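Local coordinates for putative 2OG-Fe(II) oxygenase family protein (Caulobacter crescentus CB15, PDB 3OOX) that probably acts as an iron(II)- and 2-oxoglutarate-dependent oxygenase, with a predicted capacity to form ethene from 2-oxoglutarate and to oxidise L-arginine, at residues A[208-211]-A[217-220]; A[8-13]-A[24-29]; A[67-72]-A[97-102]. All blocks are in the same frame, centred on the assembly; numbering follows the deposited sequence.

Contact 1 of 3, residues A[208-211]-A[217-220]; sequences LEVL and WLPI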
ATOM      1  N   LEU A 208       0.405  -8.078 -11.382  1.00 24.75           N
ATOM      2  CA  LEU A 208       0.713  -8.331  -9.970  1.00 22.90           C
ATOM      3  C   LEU A 208       0.710  -9.820  -9.692  1.00 24.14           C
ATOM      4  O   LEU A 208      -0.191 -10.547 -10.120  1.00 23.98           O
ATOM      5  CB  LEU A 208      -0.303  -7.629  -9.064  1.00 21.22           C
ATOM      6  CG  LEU A 208      -0.126  -7.807  -7.551  1.00 20.43           C
ATOM      7  CD1 LEU A 208       1.175  -7.188  -6.975  1.00 21.61           C
ATOM      8  CD2 LEU A 208      -1.352  -7.201  -6.851  1.00 24.23           C
ATOM      9  N   GLU A 209       1.737 -10.295  -8.987  1.00 22.69           N
ATOM     10  CA  GLU A 209       1.822 -11.679  -8.606  1.00 21.41           C
ATOM     11  C   GLU A 209       2.268 -11.804  -7.155  1.00 22.04           C
ATOM     12  O   GLU A 209       3.075 -11.000  -6.689  1.00 23.66           O
ATOM     13  CB  GLU A 209       2.806 -12.412  -9.494  1.00 22.44           C
ATOM     14  CG  GLU A 209       2.453 -12.334 -10.981  1.00 26.36           C
ATOM     15  CD  GLU A 209       3.319 -13.214 -11.856  1.00 29.41           C
ATOM     16  OE1 GLU A 209       4.457 -13.553 -11.427  1.00 27.99           O
ATOM     17  OE2 GLU A 209       2.864 -13.553 -13.000  1.00 32.01           O
ATOM     18  N   VAL A 210       1.747 -12.806  -6.449  1.00 21.12           N
ATOM     19  CA  VAL A 210       2.157 -13.090  -5.074  1.00 21.45           C
ATOM     20  C   VAL A 210       2.905 -14.407  -5.029  1.00 22.67           C
ATOM     21  O   VAL A 210       2.509 -15.373  -5.678  1.00 23.46           O
ATOM     22  CB  VAL A 210       0.957 -13.141  -4.099  1.00 19.70           C
ATOM     23  CG1 VAL A 210      -0.105 -14.186  -4.500  1.00 24.75           C
ATOM     24  CG2 VAL A 210       1.417 -13.347  -2.640  1.00 20.94           C
ATOM     25  N   LEU A 211       3.988 -14.454  -4.248  1.00 21.87           N
ATOM     26  CA  LEU A 211       4.707 -15.694  -4.086  1.00 20.89           C
ATOM     27  C   LEU A 211       3.982 -16.604  -3.096  1.00 20.56           C
ATOM     28  O   LEU A 211       3.816 -16.255  -1.897  1.00 21.61           O
ATOM     29  CB  LEU A 211       6.132 -15.396  -3.603  1.00 20.43           C
ATOM     30  CG  LEU A 211       7.061 -16.597  -3.505  1.00 23.52           C
ATOM     31  CD1 LEU A 211       7.365 -17.138  -4.907  1.00 24.16           C
ATOM     32  CD2 LEU A 211       8.353 -16.181  -2.809  1.00 23.87           C
ATOM     33  N   TRP A 217       4.642 -18.412  -8.285  1.00 25.41           N
ATOM     34  CA  TRP A 217       4.075 -17.081  -8.432  1.00 24.11           C
ATOM     35  C   TRP A 217       2.626 -17.204  -8.914  1.00 24.83           C
ATOM     36  O   TRP A 217       2.341 -17.819  -9.958  1.00 26.78           O
ATOM     37  CB  TRP A 217       4.883 -16.236  -9.401  1.00 22.95           C
ATOM     38  CG  TRP A 217       6.226 -15.878  -8.878  1.00 24.50           C
ATOM     39  CD1 TRP A 217       7.414 -16.512  -9.132  1.00 30.79           C
ATOM     40  CD2 TRP A 217       6.510 -14.848  -7.932  1.00 23.86           C
ATOM     41  NE1 TRP A 217       8.431 -15.899  -8.435  1.00 30.46           N
ATOM     42  CE2 TRP A 217       7.907 -14.864  -7.697  1.00 28.16           C
ATOM     43  CE3 TRP A 217       5.726 -13.874  -7.300  1.00 22.75           C
ATOM     44  CZ2 TRP A 217       8.531 -13.965  -6.820  1.00 28.61           C
ATOM     45  CZ3 TRP A 217       6.349 -12.982  -6.417  1.00 23.81           C
ATOM     46  CH2 TRP A 217       7.741 -13.027  -6.200  1.00 23.56           C
ATOM     47  N   LEU A 218       1.724 -16.620  -8.135  1.00 24.74           N
ATOM     48  CA  LEU A 218       0.293 -16.645  -8.425  1.00 26.23           C
ATOM     49  C   LEU A 218      -0.169 -15.295  -8.929  1.00 26.28           C
ATOM     50  O   LEU A 218       0.050 -14.293  -8.246  1.00 24.10           O
ATOM     51  CB  LEU A 218      -0.481 -16.991  -7.163  1.00 26.72           C
ATOM     52  CG  LEU A 218      -0.076 -18.246  -6.397  1.00 29.68           C
ATOM     53  CD1 LEU A 218      -1.011 -18.404  -5.200  1.00 32.87           C
ATOM     54  CD2 LEU A 218      -0.063 -19.486  -7.259  1.00 37.96           C
ATOM     55  N   PRO A 219      -0.866 -15.248 -10.093  1.00 24.63           N
ATOM     56  CA  PRO A 219      -1.365 -13.975 -10.585  1.00 24.89           C
ATOM     57  C   PRO A 219      -2.511 -13.424  -9.729  1.00 26.65           C
ATOM     58  O   PRO A 219      -3.391 -14.188  -9.310  1.00 27.95           O
ATOM     59  CB  PRO A 219      -1.866 -14.308 -12.004  1.00 29.75           C
ATOM     60  CG  PRO A 219      -2.107 -15.709 -11.995  1.00 30.64           C
ATOM     61  CD  PRO A 219      -1.184 -16.352 -11.010  1.00 27.42           C
ATOM     62  N   ILE A 220      -2.467 -12.121  -9.457  1.00 23.56           N
ATOM     63  CA  ILE A 220      -3.579 -11.408  -8.843  1.00 24.08           C
ATOM     64  C   ILE A 220      -4.030 -10.424  -9.902  1.00 25.92           C
ATOM     65  O   ILE A 220      -3.414  -9.386 -10.132  1.00 25.95           O
ATOM     66  CB  ILE A 220      -3.212 -10.703  -7.518  1.00 23.36           C
ATOM     67  CG1 ILE A 220      -2.644 -11.718  -6.519  1.00 22.03           C
ATOM     68  CG2 ILE A 220      -4.453 -10.029  -6.931  1.00 25.61           C
ATOM     69  CD1 ILE A 220      -2.212 -11.096  -5.220  1.00 22.09           C
TER
HETATM   70  O   HOH W   1      -2.431  -7.439 -11.671  1.00 25.46           O
HETATM   71  O   HOH W   2       2.573 -16.511 -12.558  1.00 47.87           O
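The beta hairpin formed by strands 208-211 and 217-219 lies at one edge of the smaller, four-stranded antiparallel sheet, and in it Val-210 faces Leu-218 as a hydrogen-bonded pair. Val-210 N donates a hydrogen bond to Leu-218 O at 2.9 Å, and Leu-218 N returns a nearly straight bond to Val-210 O, also 2.9 Å. A third bond, from Ile-220 N to Leu-208 O at 2.8 Å, carries the pairing beyond Pro-219, which has no N-H to offer. Between these rungs the CA of Glu-209 comes 3.2 Å from Leu-218 O in a CA-H...O contact.

Each face has its own chemistry. On that of Val-210 and Leu-218, Val-210 CG1 sits between the backbone N and the carbonyl carbon (chi1 58°), a rotation that sets it against both Leu-218 CB and Ile-220 CD1, the latter 3.8 Å away. On the other, Leu-211 and Trp-217 form a non-hydrogen-bonded pair: Leu-211 CD1 stands over the indole face in a CH-pi contact, 3.8 Å from the centroid of the five-membered ring of Trp-217. Glu-209 crosses Trp-217 at about a right angle, its OE1 3.4 Å from Trp-217 CB; the same oxygen is held in a salt bridge by Arg-249, which also makes a cation-pi contact with the indole. A serine in place of Trp-217 would probably leave Leu-211 CD1 without its aromatic floor and deprive Arg-249 of its pi partner. One water joins Leu-208 N to Ile-220 O at the end of the ladder. Such alternation of the two kinds of pair is the mark of antiparallel pairing, and the five-residue connection makes this one a beta hairpin, an edge element of the family's double-stranded beta-helix core.

Contact 2 of 3, residues A[8-13]-A[24-29]; sequences DPVSFS and QELGAS
Strand 10-11 passes alongside helix 19-33, and the backbones draw nearest at Val-10 and Leu-26, whose CA atoms are 6.5 Å apart; no hydrogen bond joins the two segments directly. Val-10 points toward the helix and carries the contact. Both its methyls rest on Glu-25: CG2 lies 3.8 Å from Glu-25 CB, while CG1 approaches Glu-25 OE1 at 3.7 Å. With CG1 anti to the backbone N (chi1 177°), the valine fork opens onto the extended glutamate chain. The valine thus lies along both the aliphatic root and one carboxylate oxygen of the acid, while OE2 pairs in a salt bridge with Arg-21, one turn earlier. From the next helical position Leu-26 CD2 reaches Val-10 CB at 4.0 Å. A water supplies a polar link, donating to Asp-8 O and, at 3.2 Å, to Ser-29 OG. Beyond the valine, Ser-11 OG accepts from Ser-13 N, a capping bond at the turn into the following helix. Strand 10-11 runs parallel to strand 35-39 at one edge of the main sheet, Val-10 also touches Phe-22 of helix 19-33, and Leu-26 touches both Ala-36 of strand 35-39 and Ala-148 of helix 127-152.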
ATOM      1  N   ASP A   8     -10.154 -14.939  -5.427  1.00 31.97           N
ATOM      2  CA  ASP A   8     -11.522 -14.546  -5.777  1.00 34.49           C
ATOM      3  C   ASP A   8     -11.916 -13.292  -4.995  1.00 31.22           C
ATOM      4  O   ASP A   8     -11.600 -13.201  -3.805  1.00 32.77           O
ATOM      5  CB  ASP A   8     -12.508 -15.665  -5.424  1.00 37.23           C
ATOM      6  CG  ASP A   8     -12.283 -16.950  -6.235  1.00 43.19           C
ATOM      7  OD1 ASP A   8     -11.763 -16.882  -7.371  1.00 45.47           O
ATOM      8  OD2 ASP A   8     -12.658 -18.029  -5.728  1.00 50.62           O
ATOM      9  N   PRO A   9     -12.562 -12.315  -5.660  1.00 29.74           N
ATOM     10  CA  PRO A   9     -12.978 -11.119  -4.918  1.00 27.62           C
ATOM     11  C   PRO A   9     -14.063 -11.392  -3.870  1.00 28.59           C
ATOM     12  O   PRO A   9     -14.885 -12.322  -4.038  1.00 29.31           O
ATOM     13  CB  PRO A   9     -13.484 -10.158  -5.999  1.00 30.31           C
ATOM     14  CG  PRO A   9     -13.078 -10.742  -7.305  1.00 34.34           C
ATOM     15  CD  PRO A   9     -12.764 -12.181  -7.112  1.00 32.43           C
ATOM     16  N   VAL A  10     -14.024 -10.603  -2.808  1.00 24.72           N
ATOM     17  CA  VAL A  10     -15.049 -10.565  -1.764  1.00 25.14           C
ATOM     18  C   VAL A  10     -15.741  -9.214  -1.911  1.00 22.55           C
ATOM     19  O   VAL A  10     -15.101  -8.188  -1.925  1.00 23.74           O
ATOM     20  CB  VAL A  10     -14.441 -10.704  -0.360  1.00 25.89           C
ATOM     21  CG1 VAL A  10     -15.525 -10.596   0.773  1.00 21.92           C
ATOM     22  CG2 VAL A  10     -13.657 -12.023  -0.222  1.00 29.49           C
ATOM     23  N   SER A  11     -17.072  -9.211  -2.067  1.00 21.81           N
ATOM     24  CA  SER A  11     -17.785  -7.969  -2.290  1.00 22.56           C
ATOM     25  C   SER A  11     -17.885  -7.121  -1.021  1.00 24.65           C
ATOM     26  O   SER A  11     -18.353  -7.598   0.006  1.00 24.75           O
ATOM     27  CB  SER A  11     -19.207  -8.231  -2.813  1.00 22.02           C
ATOM     28  OG  SER A  11     -19.875  -6.996  -2.970  1.00 24.95           O
ATOM     29  N   PHE A  12     -17.497  -5.861  -1.156  1.00 23.74           N
ATOM     30  CA  PHE A  12     -17.687  -4.875  -0.108  1.00 24.81           C
ATOM     31  C   PHE A  12     -19.180  -4.713   0.251  1.00 24.15           C
ATOM     32  O   PHE A  12     -19.485  -4.230   1.326  1.00 23.74           O
ATOM     33  CB  PHE A  12     -17.045  -3.539  -0.487  1.00 24.31           C
ATOM     34  CG  PHE A  12     -17.128  -2.512   0.596  1.00 19.11           C
ATOM     35  CD1 PHE A  12     -16.419  -2.676   1.781  1.00 20.68           C
ATOM     36  CD2 PHE A  12     -17.939  -1.416   0.465  1.00 22.10           C
ATOM     37  CE1 PHE A  12     -16.513  -1.734   2.805  1.00 23.62           C
ATOM     38  CE2 PHE A  12     -18.053  -0.486   1.498  1.00 25.26           C
ATOM     39  CZ  PHE A  12     -17.338  -0.644   2.646  1.00 23.28           C
ATOM     40  N   SER A  13     -20.103  -5.124  -0.614  1.00 25.65           N
ATOM     41  CA  SER A  13     -21.531  -5.033  -0.268  1.00 26.61           C
ATOM     42  C   SER A  13     -21.834  -5.848   1.007  1.00 25.98           C
ATOM     43  O   SER A  13     -22.789  -5.542   1.745  1.00 25.08           O
ATOM     44  CB  SER A  13     -22.384  -5.494  -1.459  1.00 27.10           C
ATOM     45  OG  SER A  13     -22.234  -6.881  -1.669  1.00 29.08           O
ATOM     46  N   GLN A  24     -15.049 -13.157   7.722  1.00 24.51           N
ATOM     47  CA  GLN A  24     -14.533 -14.519   7.470  1.00 24.23           C
ATOM     48  C   GLN A  24     -13.870 -14.678   6.095  1.00 23.92           C
ATOM     49  O   GLN A  24     -12.773 -15.228   6.001  1.00 25.14           O
ATOM     50  CB  GLN A  24     -15.644 -15.565   7.603  1.00 25.38           C
ATOM     51  CG  GLN A  24     -15.203 -17.017   7.311  1.00 29.96           C
ATOM     52  CD  GLN A  24     -14.022 -17.506   8.160  1.00 31.74           C
ATOM     53  OE1 GLN A  24     -13.896 -17.176   9.346  1.00 35.99           O
ATOM     54  NE2 GLN A  24     -13.155 -18.314   7.545  1.00 29.78           N
ATOM     55  N   GLU A  25     -14.545 -14.249   5.031  1.00 23.14           N
ATOM     56  CA  GLU A  25     -14.002 -14.425   3.667  1.00 23.19           C
ATOM     57  C   GLU A  25     -12.755 -13.578   3.423  1.00 23.53           C
ATOM     58  O   GLU A  25     -11.747 -14.079   2.896  1.00 24.47           O
ATOM     59  CB  GLU A  25     -15.057 -14.123   2.619  1.00 21.94           C
ATOM     60  CG  GLU A  25     -16.213 -15.094   2.627  1.00 27.65           C
ATOM     61  CD  GLU A  25     -17.165 -14.884   1.486  1.00 30.08           C
ATOM     62  OE1 GLU A  25     -16.890 -14.060   0.600  1.00 32.95           O
ATOM     63  OE2 GLU A  25     -18.201 -15.578   1.469  1.00 30.73           O
ATOM     64  N   LEU A  26     -12.790 -12.314   3.818  1.00 22.44           N
ATOM     65  CA  LEU A  26     -11.571 -11.510   3.700  1.00 20.17           C
ATOM     66  C   LEU A  26     -10.433 -12.055   4.566  1.00 21.54           C
ATOM     67  O   LEU A  26      -9.288 -12.136   4.121  1.00 21.76           O
ATOM     68  CB  LEU A  26     -11.784 -10.024   4.098  1.00 23.05           C
ATOM     69  CG  LEU A  26     -12.240  -8.956   3.106  1.00 33.09           C
ATOM     70  CD1 LEU A  26     -12.159  -7.590   3.811  1.00 30.92           C
ATOM     71  CD2 LEU A  26     -11.499  -8.896   1.748  1.00 24.19           C
ATOM     72  N   GLY A  27     -10.729 -12.357   5.818  1.00 21.72           N
ATOM     73  CA  GLY A  27      -9.724 -12.853   6.735  1.00 21.88           C
ATOM     74  C   GLY A  27      -9.068 -14.115   6.242  1.00 23.28           C
ATOM     75  O   GLY A  27      -7.845 -14.282   6.351  1.00 23.76           O
ATOM     76  N   ALA A  28      -9.883 -15.040   5.739  1.00 20.39           N
ATOM     77  CA  ALA A  28      -9.366 -16.323   5.306  1.00 22.63           C
ATOM     78  C   ALA A  28      -8.388 -16.102   4.151  1.00 24.01           C
ATOM     79  O   ALA A  28      -7.388 -16.820   4.017  1.00 23.55           O
ATOM     80  CB  ALA A  28     -10.496 -17.263   4.875  1.00 25.67           C
ATOM     81  N   SER A  29      -8.706 -15.148   3.287  1.00 22.33           N
ATOM     82  CA  SER A  29      -7.849 -14.856   2.158  1.00 21.34           C
ATOM     83  C   SER A  29      -6.494 -14.272   2.634  1.00 20.52           C
ATOM     84  O   SER A  29      -5.424 -14.708   2.211  1.00 20.35           O
ATOM     85  CB  SER A  29      -8.575 -13.938   1.169  1.00 21.39           C
ATOM     86  OG  SER A  29      -7.820 -13.748  -0.007  1.00 22.08           O
TER
HETATM   87  O   HOH W   3     -10.066 -12.036  -1.494  1.00 26.71           O

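Contact 3 of 3, residues A[67-72]-A[97-102]; sequences KQYAGV and EFWHMG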
ATOM      1  N   LYS A  67      11.192  18.727 -10.636  1.00 22.80           N
ATOM      2  CA  LYS A  67      12.346  18.652  -9.726  1.00 24.06           C
ATOM      3  C   LYS A  67      12.395  19.769  -8.677  1.00 22.96           C
ATOM      4  O   LYS A  67      13.187  19.705  -7.740  1.00 23.56           O
ATOM      5  CB  LYS A  67      13.647  18.570 -10.511  1.00 24.57           C
ATOM      6  CG  LYS A  67      13.867  17.156 -11.092  1.00 27.16           C
ATOM      7  CD  LYS A  67      15.164  17.034 -11.842  1.00 30.02           C
ATOM      8  CE  LYS A  67      15.469  15.569 -12.188  1.00 33.85           C
ATOM      9  NZ  LYS A  67      16.774  15.487 -12.939  1.00 36.38           N
ATOM     10  N   GLN A  68      11.536  20.769  -8.827  1.00 24.43           N
ATOM     11  CA  GLN A  68      11.318  21.728  -7.759  1.00 24.14           C
ATOM     12  C   GLN A  68      10.904  21.004  -6.491  1.00 24.33           C
ATOM     13  O   GLN A  68      11.130  21.494  -5.381  1.00 25.69           O
ATOM     14  CB  GLN A  68      10.208  22.703  -8.145  1.00 23.63           C
ATOM     15  CG  GLN A  68      10.569  23.630  -9.281  1.00 27.79           C
ATOM     16  CD  GLN A  68       9.411  24.525  -9.682  1.00 30.74           C
ATOM     17  OE1 GLN A  68       9.528  25.754  -9.659  1.00 32.80           O
ATOM     18  NE2 GLN A  68       8.304  23.929 -10.073  1.00 28.72           N
ATOM     19  N   TYR A  69      10.272  19.842  -6.654  1.00 21.72           N
ATOM     20  CA  TYR A  69       9.673  19.098  -5.534  1.00 20.37           C
ATOM     21  C   TYR A  69      10.488  17.858  -5.166  1.00 20.65           C
ATOM     22  O   TYR A  69      10.023  17.026  -4.368  1.00 21.61           O
ATOM     23  CB  TYR A  69       8.232  18.722  -5.874  1.00 20.10           C
ATOM     24  CG  TYR A  69       7.447  19.922  -6.357  1.00 22.62           C
ATOM     25  CD1 TYR A  69       7.068  20.913  -5.450  1.00 25.43           C
ATOM     26  CD2 TYR A  69       7.164  20.109  -7.700  1.00 24.09           C
ATOM     27  CE1 TYR A  69       6.413  22.052  -5.872  1.00 23.96           C
ATOM     28  CE2 TYR A  69       6.489  21.257  -8.141  1.00 24.70           C
ATOM     29  CZ  TYR A  69       6.129  22.225  -7.214  1.00 27.78           C
ATOM     30  OH  TYR A  69       5.450  23.366  -7.617  1.00 27.92           O
ATOM     31  N   ALA A  70      11.682  17.759  -5.734  1.00 20.20           N
ATOM     32  CA  ALA A  70      12.619  16.657  -5.456  1.00 20.42           C
ATOM     33  C   ALA A  70      13.554  16.982  -4.293  1.00 22.20           C
ATOM     34  O   ALA A  70      13.698  18.143  -3.905  1.00 25.17           O
ATOM     35  CB  ALA A  70      13.448  16.336  -6.691  1.00 21.91           C
ATOM     36  N   GLY A  71      14.215  15.946  -3.780  1.00 22.16           N
ATOM     37  CA  GLY A  71      15.172  16.092  -2.699  1.00 21.58           C
ATOM     38  C   GLY A  71      14.550  16.484  -1.378  1.00 21.84           C
ATOM     39  O   GLY A  71      15.222  17.053  -0.531  1.00 23.49           O
ATOM     40  N   VAL A  72      13.268  16.221  -1.208  1.00 18.20           N
ATOM     41  CA  VAL A  72      12.556  16.569   0.032  1.00 18.49           C
ATOM     42  C   VAL A  72      12.557  15.340   0.932  1.00 20.17           C
ATOM     43  O   VAL A  72      11.924  14.332   0.638  1.00 19.36           O
ATOM     44  CB  VAL A  72      11.106  17.067  -0.225  1.00 18.03           C
ATOM     45  CG1 VAL A  72      10.400  17.445   1.087  1.00 20.51           C
ATOM     46  CG2 VAL A  72      11.137  18.251  -1.187  1.00 21.36           C
ATOM     47  N   GLU A  97       8.870   7.096 -11.882  1.00 19.34           N
ATOM     48  CA  GLU A  97       8.940   8.317 -11.110  1.00 19.87           C
ATOM     49  C   GLU A  97       7.807   8.306 -10.092  1.00 18.32           C
ATOM     50  O   GLU A  97       6.773   7.674 -10.308  1.00 17.68           O
ATOM     51  CB  GLU A  97       8.889   9.555 -12.014  1.00 20.83           C
ATOM     52  CG  GLU A  97       7.670   9.627 -12.934  1.00 22.16           C
ATOM     53  CD  GLU A  97       7.681  10.817 -13.860  1.00 24.55           C
ATOM     54  OE1 GLU A  97       8.385  11.807 -13.562  1.00 22.22           O
ATOM     55  OE2 GLU A  97       6.953  10.744 -14.876  1.00 25.41           O
ATOM     56  N   PHE A  98       8.007   8.974  -8.960  1.00 17.46           N
ATOM     57  CA  PHE A  98       7.122   8.891  -7.805  1.00 15.18           C
ATOM     58  C   PHE A  98       6.705  10.271  -7.301  1.00 15.43           C
ATOM     59  O   PHE A  98       7.487  11.209  -7.370  1.00 17.19           O
ATOM     60  CB  PHE A  98       7.850   8.279  -6.590  1.00 16.71           C
ATOM     61  CG  PHE A  98       8.369   6.846  -6.788  1.00 19.51           C
ATOM     62  CD1 PHE A  98       9.546   6.594  -7.478  1.00 18.02           C
ATOM     63  CD2 PHE A  98       7.744   5.788  -6.170  1.00 21.01           C
ATOM     64  CE1 PHE A  98      10.030   5.323  -7.600  1.00 19.46           C
ATOM     65  CE2 PHE A  98       8.225   4.485  -6.281  1.00 22.15           C
ATOM     66  CZ  PHE A  98       9.349   4.253  -7.011  1.00 22.30           C
ATOM     67  N   TRP A  99       5.530  10.308  -6.683  1.00 17.01           N
ATOM     68  CA  TRP A  99       5.130  11.385  -5.782  1.00 16.74           C
ATOM     69  C   TRP A  99       4.655  10.731  -4.487  1.00 17.15           C
ATOM     70  O   TRP A  99       3.862   9.794  -4.533  1.00 17.90           O
ATOM     71  CB  TRP A  99       3.970  12.213  -6.361  1.00 18.67           C
ATOM     72  CG  TRP A  99       3.619  13.352  -5.447  1.00 18.63           C
ATOM     73  CD1 TRP A  99       2.759  13.324  -4.380  1.00 18.53           C
ATOM     74  CD2 TRP A  99       4.155  14.677  -5.502  1.00 17.85           C
ATOM     75  NE1 TRP A  99       2.720  14.558  -3.767  1.00 19.59           N
ATOM     76  CE2 TRP A  99       3.576  15.401  -4.437  1.00 17.86           C
ATOM     77  CE3 TRP A  99       5.046  15.339  -6.364  1.00 18.39           C
ATOM     78  CZ2 TRP A  99       3.877  16.758  -4.211  1.00 19.64           C
ATOM     79  CZ3 TRP A  99       5.352  16.697  -6.125  1.00 18.32           C
ATOM     80  CH2 TRP A  99       4.758  17.381  -5.062  1.00 19.40           C
ATOM     81  N   HIS A 100       5.126  11.206  -3.354  1.00 17.35           N
ATOM     82  CA  HIS A 100       4.643  10.717  -2.078  1.00 15.72           C
ATOM     83  C   HIS A 100       3.956  11.797  -1.256  1.00 18.41           C
ATOM     84  O   HIS A 100       4.509  12.882  -1.059  1.00 18.80           O
ATOM     85  CB  HIS A 100       5.798  10.153  -1.267  1.00 16.46           C
ATOM     86  CG  HIS A 100       6.300   8.857  -1.804  1.00 15.71           C
ATOM     87  ND1 HIS A 100       7.627   8.633  -2.088  1.00 21.64           N
ATOM     88  CD2 HIS A 100       5.641   7.717  -2.130  1.00 17.91           C
ATOM     89  CE1 HIS A 100       7.766   7.397  -2.553  1.00 23.26           C
ATOM     90  NE2 HIS A 100       6.574   6.821  -2.593  1.00 17.61           N
HETATM   91  N   MSE A 101       2.763  11.454  -0.794  1.00 17.14           N
HETATM   92  CA  MSE A 101       2.004  12.284   0.122  1.00 17.17           C
HETATM   93  C   MSE A 101       1.891  11.548   1.437  1.00 17.82           C
HETATM   94  O   MSE A 101       1.406  10.420   1.470  1.00 18.57           O
HETATM   95  CB  MSE A 101       0.601  12.567  -0.429  1.00 16.82           C
HETATM   96  CG  MSE A 101      -0.251  13.436   0.528  1.00 18.51           C
HETATM   97 SE   MSE A 101      -2.111  13.442   0.024  0.75 14.05          SE
HETATM   98  CE  MSE A 101      -2.795  14.017   1.783  1.00 23.95           C
ATOM     99  N   GLY A 102       2.318  12.219   2.509  1.00 18.33           N
ATOM    100  CA  GLY A 102       2.115  11.725   3.866  1.00 18.77           C
ATOM    101  C   GLY A 102       0.896  12.355   4.504  1.00 17.13           C
ATOM    102  O   GLY A 102       0.139  13.084   3.866  1.00 17.44           O
TER
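Trp-99 turns the edge of its indole toward the face of Tyr-69 in an offset edge-to-face pair, with Tyr-69 CG in the indole plane and Gln-68 CB covering one face of the phenol. The six-membered ring of Trp-99 and the ring of Tyr-69 have centroids 5.8 Å apart and planes inclined at 62°. Trp-99 belongs to strand 97-101 of the eight-stranded mixed sheet, part of the double-stranded beta-helix fold of this oxygenase family, whereas Tyr-69 comes from the loop between helix 63-66 and strand 78-80. Between these two segments the tie is made by side chains, with no hydrogen bond, and the nearest CA atoms, those of Tyr-69 and Trp-99, stay 9.0 Å apart; the loop is also bonded to the sheet where the backbones of Tyr-69 and Tyr-79 meet.

The indole can span that distance because its CG stands anti to the backbone N (chi1 -177°), carrying the far end of the benzo ring out to the loop. Tyr-69 meets it mainly with the root of its side chain: CB points toward the strand, and the ring then leads away. The hydroxyl is fixed at the other end, where Tyr-69 OH is hydrogen-bonded to both Glu-123 OE1 and Ala-122 N, so the phenol is held at both its root and its tip. Around the indole, Phe-58 adds a second edge-to-face partner, and Leu-173 and Tyr-79 touch it from the two neighbouring strands. At the meeting point itself, two indole carbons share the work: CH2 of Trp-99 lies 3.9 Å from Tyr-69 CG, and CZ3 of Trp-99 presses closer still, 3.5 Å from Tyr-69 CB.

Overall arrangement
The three contacts illustrate how chemistry follows place in a fold. Contact 1 is a partly buried backbone ladder in the small sheet, joining strands that adjoin in sequence. Contacts 2 and 3 rely on side chains and both reach the main sheet, contact 2 through its outermost strand 10-11 and contact 3 through strand 97-101, next to the outermost strand at the other end. Their centres are about 35 Å apart, on opposite sides of the chain's centre. Contact 2 is the buried one, a valine set against a leucine and the flank of a glutamate; contact 3, partly buried, covers the least surface and is a single aromatic pair, met partly through the aliphatic CB of the tyrosine.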